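Local coordinates for protein putative oxidoreductase (Jannaschia sp., PDB 3C24) that probably binds a dinucleotide cofactor in a Rossmann-type domain and carries out a redox reaction whose substrate is not established, at residues A104-V109 and A274-A279; F129-D134 and I145-I150. All coordinates share one frame; numbering follows the deposited sequence.

The two contacts sit on opposite sides of the chain's centre, their own centres about 31 Å apart and their nearest atoms about 15 Å apart. Interaction 2 joins residues 129-134 to 145-150 and falls wholly within the long excursion of chain that separates the two halves of interaction 1, 104-109 and 274-279. Interaction 1 brings the short helix 103-107, which follows strand 96-99 of the mixed sheet, against helix 273-284, and so closes a long-range junction between the Rossmann-type part and the C-terminal helices. Interaction 2 is a local tie from the loop after strand 117-123 to the start of strand 148-156 in that same sheet. Both contacts also reach the second subunit.

Interaction 1 of 2, residues A104-V109 and A274-A279; sequences APYAGV and AKVKQA
The Tyr106 ring meets helix 273-284 mainly through the CD2 and CE2 side of its rim. CE2 lies 3.6 Å from Lys277 N, which approaches the rim of the ring almost level with it, and 3.7 Å from Lys277 CB. Val276 adds an apolar touch, its CG1 coming obliquely to 3.9 Å from Tyr106 CE2. With CG anti to the backbone N (chi1 -164°), the ring leaves the short helix and reaches across to the second one. Tyrosine suits this place because it is long enough to span the two helices, has an apolar rim for Val276 and Lys277 CB, and ends in a hydroxyl. With an alanine in place of Tyr106, Val276 CG1 would probably lose its aromatic neighbour, a gap would open beside Lys277, and Glu185 would be left without the hydroxyl it now bonds.

These contacts join two helices far apart in sequence: 103-107, which follows strand 96-99 of the Rossmann-type part, and 273-284 of the C-terminal helical part. Helix 184-217 backs the junction, with Ala188 touching both Tyr106 and Val276.

The polar end of the tyrosine belongs to this third helix, for its OH is hydrogen-bonded to Glu185. No hydrogen bond passes between 104-109 and 274-279 themselves.

Lys277 uses its aliphatic part. Its chain runs out extended past the end of the short helix, bringing CE to 3.6 Å from Tyr106 O and 3.8 Å from Ala107 O. A long, flexible residue fits such an exposed border, where its methylenes can pack while NZ makes a weak, long ion pair with Glu281. Gly108 ends the short helix in a Schellman motif, at a positive phi (86°) where a side chain would collide with the carbonyl oxygen of Ala107. Ala107, small enough for close helix approach, packs on Ala280 and Ala284.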
loop_
_atom_site.group_PDB
_atom_site.type_symbol
_atom_site.label_atom_id
_atom_site.label_comp_id
_atom_site.label_asym_id
_atom_site.label_seq_id
_atom_site.Cartn_x
_atom_site.Cartn_y
_atom_site.Cartn_z
ATOM N N ALA A 104 10.939 13.723 -19.921
ATOM C CA ALA A 104 11.674 14.435 -21.003
ATOM C C ALA A 104 11.284 15.911 -21.096
ATOM O O ALA A 104 12.130 16.787 -21.174
ATOM C CB ALA A 104 11.506 13.708 -22.366
ATOM N N PRO A 105 9.988 16.218 -21.065
ATOM C CA PRO A 105 9.511 17.592 -21.077
ATOM C C PRO A 105 10.145 18.418 -19.976
ATOM O O PRO A 105 10.663 19.509 -20.226
ATOM C CB PRO A 105 8.020 17.390 -20.818
ATOM C CG PRO A 105 7.767 16.194 -21.573
ATOM C CD PRO A 105 8.855 15.292 -21.167
ATOM N N TYR A 106 10.109 17.905 -18.761
ATOM C CA TYR A 106 10.615 18.691 -17.600
ATOM C C TYR A 106 12.132 18.756 -17.605
ATOM O O TYR A 106 12.730 19.709 -17.088
ATOM C CB TYR A 106 10.074 18.146 -16.259
ATOM C CG TYR A 106 10.223 19.103 -15.118
ATOM C CD1 TYR A 106 9.634 20.335 -15.160
ATOM C CD2 TYR A 106 10.980 18.776 -13.998
ATOM C CE1 TYR A 106 9.791 21.240 -14.128
ATOM C CE2 TYR A 106 11.139 19.655 -12.980
ATOM C CZ TYR A 106 10.536 20.895 -13.043
ATOM O OH TYR A 106 10.650 21.784 -12.020
ATOM N N ALA A 107 12.750 17.761 -18.210
ATOM C CA ALA A 107 14.226 17.734 -18.327
ATOM C C ALA A 107 14.705 18.802 -19.263
ATOM O O ALA A 107 15.875 19.187 -19.254
ATOM C CB ALA A 107 14.724 16.396 -18.808
ATOM N N GLY A 108 13.780 19.261 -20.096
ATOM C CA GLY A 108 14.057 20.320 -21.042
ATOM C C GLY A 108 14.659 19.867 -22.359
ATOM O O GLY A 108 15.295 20.661 -23.062
ATOM N N VAL A 109 14.379 18.631 -22.726
ATOM C CA VAL A 109 14.975 18.034 -23.940
ATOM C C VAL A 109 14.058 17.995 -25.133
ATOM O O VAL A 109 14.466 17.559 -26.204
ATOM C CB VAL A 109 15.562 16.615 -23.648
ATOM C CG1 VAL A 109 16.575 16.710 -22.512
ATOM C CG2 VAL A 109 14.508 15.606 -23.281
ATOM N N ALA A 274 13.881 21.519 -8.163
ATOM C CA ALA A 274 15.274 21.399 -8.557
ATOM C C ALA A 274 15.739 19.938 -8.546
ATOM O O ALA A 274 16.459 19.484 -9.443
ATOM C CB ALA A 274 16.170 22.294 -7.664
ATOM N N LYS A 275 15.289 19.184 -7.557
ATOM C CA LYS A 275 15.650 17.780 -7.451
ATOM C C LYS A 275 14.849 16.956 -8.461
ATOM O O LYS A 275 15.318 15.988 -9.037
ATOM C CB LYS A 275 15.391 17.213 -6.046
ATOM C CG LYS A 275 16.377 17.682 -4.978
ATOM C CD LYS A 275 17.804 17.237 -5.263
ATOM N N VAL A 276 13.600 17.362 -8.648
ATOM C CA VAL A 276 12.713 16.683 -9.602
ATOM C C VAL A 276 13.305 16.822 -11.003
ATOM O O VAL A 276 13.284 15.859 -11.806
ATOM C CB VAL A 276 11.265 17.218 -9.518
ATOM C CG1 VAL A 276 10.321 16.644 -10.628
ATOM C CG2 VAL A 276 10.656 16.919 -8.115
ATOM N N LYS A 277 13.815 18.010 -11.312
ATOM C CA LYS A 277 14.448 18.219 -12.627
ATOM C C LYS A 277 15.687 17.324 -12.798
ATOM O O LYS A 277 15.948 16.797 -13.872
ATOM C CB LYS A 277 14.831 19.674 -12.864
ATOM C CG LYS A 277 15.249 19.888 -14.307
ATOM C CD LYS A 277 15.435 21.308 -14.682
ATOM C CE LYS A 277 15.839 21.365 -16.177
ATOM N NZ LYS A 277 16.702 22.520 -16.467
ATOM N N GLN A 278 16.441 17.135 -11.728
ATOM C CA GLN A 278 17.591 16.222 -11.793
ATOM C C GLN A 278 17.155 14.792 -12.074
ATOM O O GLN A 278 17.804 14.097 -12.850
ATOM C CB GLN A 278 18.418 16.266 -10.501
ATOM C CG GLN A 278 19.108 17.571 -10.348
ATOM C CD GLN A 278 19.745 17.737 -8.970
ATOM O OE1 GLN A 278 19.761 16.822 -8.187
ATOM N NE2 GLN A 278 20.261 18.919 -8.688
ATOM N N ALA A 279 16.058 14.370 -11.450
ATOM C CA ALA A 279 15.509 13.017 -11.655
ATOM C C ALA A 279 15.045 12.875 -13.110
ATOM O O ALA A 279 15.294 11.862 -13.785
ATOM C CB ALA A 279 14.383 12.740 -10.711
#

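Interaction 2 of 2, residues F129-D134 and I145-I150; sequences FNDETD and IAKQAI
The carboxylate of Glu132 is met on both faces at OE2: Lys147 NZ makes a salt bridge from above one face at 2.9 Å from OE2, and Lys147 N comes from above the opposite face, also at 2.9 Å from OE2, its N-H pointing almost straight at the oxygen (163°). Water 1 donates to OE2 and to Lys147 O, while water 2 links Glu132 OE1 to Ile145 O. Two protein bonds and two waters hold the buried group, and the nearby ammonium would probably stabilise its negative charge.

Lys147 folds back at chi3 and chi4 (-72° and -60°), which lets one residue offer both its backbone N and its NZ to the same oxygen. Its ammonium also forms a salt bridge with Asp131, NZ 3.2 Å from OD1, with a weak hydrogen bond. Ala146 is small enough for the glutamate to pass, its CB 3.7 Å from Glu132 OE2.

Glu132 O bonds Arg138 of the second subunit. Asn130 OD1 accepts from Glu132 N at 3.0 Å, on a lone pair, closing an Asx turn that fixes the backbone from which the Glu132 side chain leaves. The Asp131-Glu132-Lys147 salt-bridge network ties this loop to the chain entering strand 148-156.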
loop_
_atom_site.group_PDB
_atom_site.type_symbol
_atom_site.label_atom_id
_atom_site.label_comp_id
_atom_site.label_asym_id
_atom_site.label_seq_id
_atom_site.Cartn_x
_atom_site.Cartn_y
_atom_site.Cartn_z
ATOM N N PHE A 129 -7.544 0.655 -3.106
ATOM C CA PHE A 129 -8.837 0.166 -2.623
ATOM C C PHE A 129 -9.889 0.548 -3.657
ATOM O O PHE A 129 -9.933 1.696 -4.082
ATOM C CB PHE A 129 -9.145 0.748 -1.225
ATOM C CG PHE A 129 -8.017 0.536 -0.210
ATOM C CD1 PHE A 129 -7.686 -0.744 0.238
ATOM C CD2 PHE A 129 -7.306 1.602 0.317
ATOM C CE1 PHE A 129 -6.648 -0.954 1.164
ATOM C CE2 PHE A 129 -6.255 1.392 1.246
ATOM C CZ PHE A 129 -5.936 0.113 1.667
ATOM N N ASN A 130 -10.612 -0.446 -4.173
ATOM C CA ASN A 130 -11.627 -0.220 -5.176
ATOM C C ASN A 130 -12.790 -1.190 -5.032
ATOM O O ASN A 130 -12.772 -2.099 -4.234
ATOM C CB ASN A 130 -10.968 -0.353 -6.532
ATOM C CG ASN A 130 -10.435 -1.727 -6.758
ATOM O OD1 ASN A 130 -11.179 -2.692 -6.948
ATOM N ND2 ASN A 130 -9.116 -1.849 -6.691
ATOM N N ASP A 131 -13.800 -0.912 -5.837
ATOM C CA ASP A 131 -15.053 -1.653 -5.909
ATOM C C ASP A 131 -15.161 -2.584 -7.091
ATOM O O ASP A 131 -16.244 -3.034 -7.400
ATOM C CB ASP A 131 -16.226 -0.671 -6.090
ATOM C CG ASP A 131 -16.112 0.188 -7.387
ATOM O OD1 ASP A 131 -15.095 0.124 -8.134
ATOM O OD2 ASP A 131 -17.047 0.987 -7.662
ATOM N N GLU A 132 -14.072 -2.845 -7.763
ATOM C CA GLU A 132 -14.121 -3.674 -8.973
ATOM C C GLU A 132 -14.533 -5.086 -8.644
ATOM O O GLU A 132 -14.190 -5.620 -7.605
ATOM C CB GLU A 132 -12.798 -3.704 -9.693
ATOM C CG GLU A 132 -12.286 -2.310 -10.086
ATOM C CD GLU A 132 -12.932 -1.676 -11.281
ATOM O OE1 GLU A 132 -13.686 -2.372 -11.998
ATOM O OE2 GLU A 132 -12.674 -0.464 -11.470
ATOM N N THR A 133 -15.313 -5.669 -9.539
ATOM C CA THR A 133 -15.781 -7.038 -9.378
ATOM C C THR A 133 -15.339 -7.981 -10.495
ATOM O O THR A 133 -15.191 -9.164 -10.278
ATOM C CB THR A 133 -17.298 -7.095 -9.239
ATOM O OG1 THR A 133 -17.912 -6.500 -10.394
ATOM C CG2 THR A 133 -17.744 -6.365 -7.984
ATOM N N ASP A 134 -15.132 -7.464 -11.702
ATOM C CA ASP A 134 -14.611 -8.305 -12.800
ATOM C C ASP A 134 -13.215 -8.772 -12.446
ATOM O O ASP A 134 -12.347 -7.975 -12.066
ATOM C CB ASP A 134 -14.655 -7.513 -14.100
ATOM C CG ASP A 134 -13.805 -8.119 -15.194
ATOM O OD1 ASP A 134 -13.422 -9.292 -15.100
ATOM O OD2 ASP A 134 -13.512 -7.366 -16.161
ATOM N N ILE A 145 -8.548 -1.575 -17.760
ATOM C CA ILE A 145 -9.684 -2.502 -17.440
ATOM C C ILE A 145 -10.444 -1.948 -16.238
ATOM O O ILE A 145 -11.647 -1.668 -16.319
ATOM C CB ILE A 145 -9.260 -3.950 -17.219
ATOM C CG1 ILE A 145 -8.415 -4.415 -18.428
ATOM C CG2 ILE A 145 -10.535 -4.811 -17.085
ATOM C CD1 ILE A 145 -7.706 -5.717 -18.235
ATOM N N ALA A 146 -9.691 -1.753 -15.150
ATOM C CA ALA A 146 -10.205 -1.112 -13.925
ATOM C C ALA A 146 -10.242 0.390 -14.112
ATOM O O ALA A 146 -9.417 0.948 -14.819
ATOM C CB ALA A 146 -9.347 -1.479 -12.686
ATOM N N LYS A 147 -11.210 1.027 -13.463
ATOM C CA LYS A 147 -11.387 2.486 -13.523
ATOM C C LYS A 147 -10.169 3.155 -12.859
ATOM O O LYS A 147 -9.639 2.668 -11.865
ATOM C CB LYS A 147 -12.675 2.927 -12.809
ATOM C CG LYS A 147 -13.976 2.388 -13.384
ATOM C CD LYS A 147 -15.158 2.820 -12.527
ATOM C CE LYS A 147 -15.222 2.099 -11.184
ATOM N NZ LYS A 147 -15.353 0.601 -11.327
ATOM N N GLN A 148 -9.768 4.312 -13.394
ATOM C CA GLN A 148 -8.676 5.093 -12.826
ATOM C C GLN A 148 -8.877 6.541 -13.175
ATOM O O GLN A 148 -9.600 6.858 -14.116
ATOM C CB GLN A 148 -7.331 4.655 -13.404
ATOM C CG GLN A 148 -7.130 5.050 -14.888
ATOM C CD GLN A 148 -5.750 4.651 -15.396
ATOM O OE1 GLN A 148 -4.758 4.702 -14.660
ATOM N NE2 GLN A 148 -5.669 4.254 -16.670
ATOM N N ALA A 149 -8.219 7.389 -12.413
ATOM C CA ALA A 149 -8.107 8.807 -12.742
ATOM C C ALA A 149 -6.790 9.007 -13.560
ATOM O O ALA A 149 -5.907 8.144 -13.592
ATOM C CB ALA A 149 -8.036 9.638 -11.433
ATOM N N ILE A 150 -6.676 10.135 -14.247
ATOM C CA ILE A 150 -5.457 10.495 -14.971
ATOM C C ILE A 150 -5.122 11.972 -14.714
ATOM O O ILE A 150 -5.953 12.732 -14.197
ATOM C CB ILE A 150 -5.589 10.244 -16.489
ATOM C CG1 ILE A 150 -6.590 11.214 -17.133
ATOM C CG2 ILE A 150 -6.027 8.770 -16.764
ATOM C CD1 ILE A 150 -6.631 11.071 -18.702
HETATM O O HOH W 1 -10.950 0.998 -10.025
HETATM O O HOH W 2 -13.899 -1.470 -14.685
#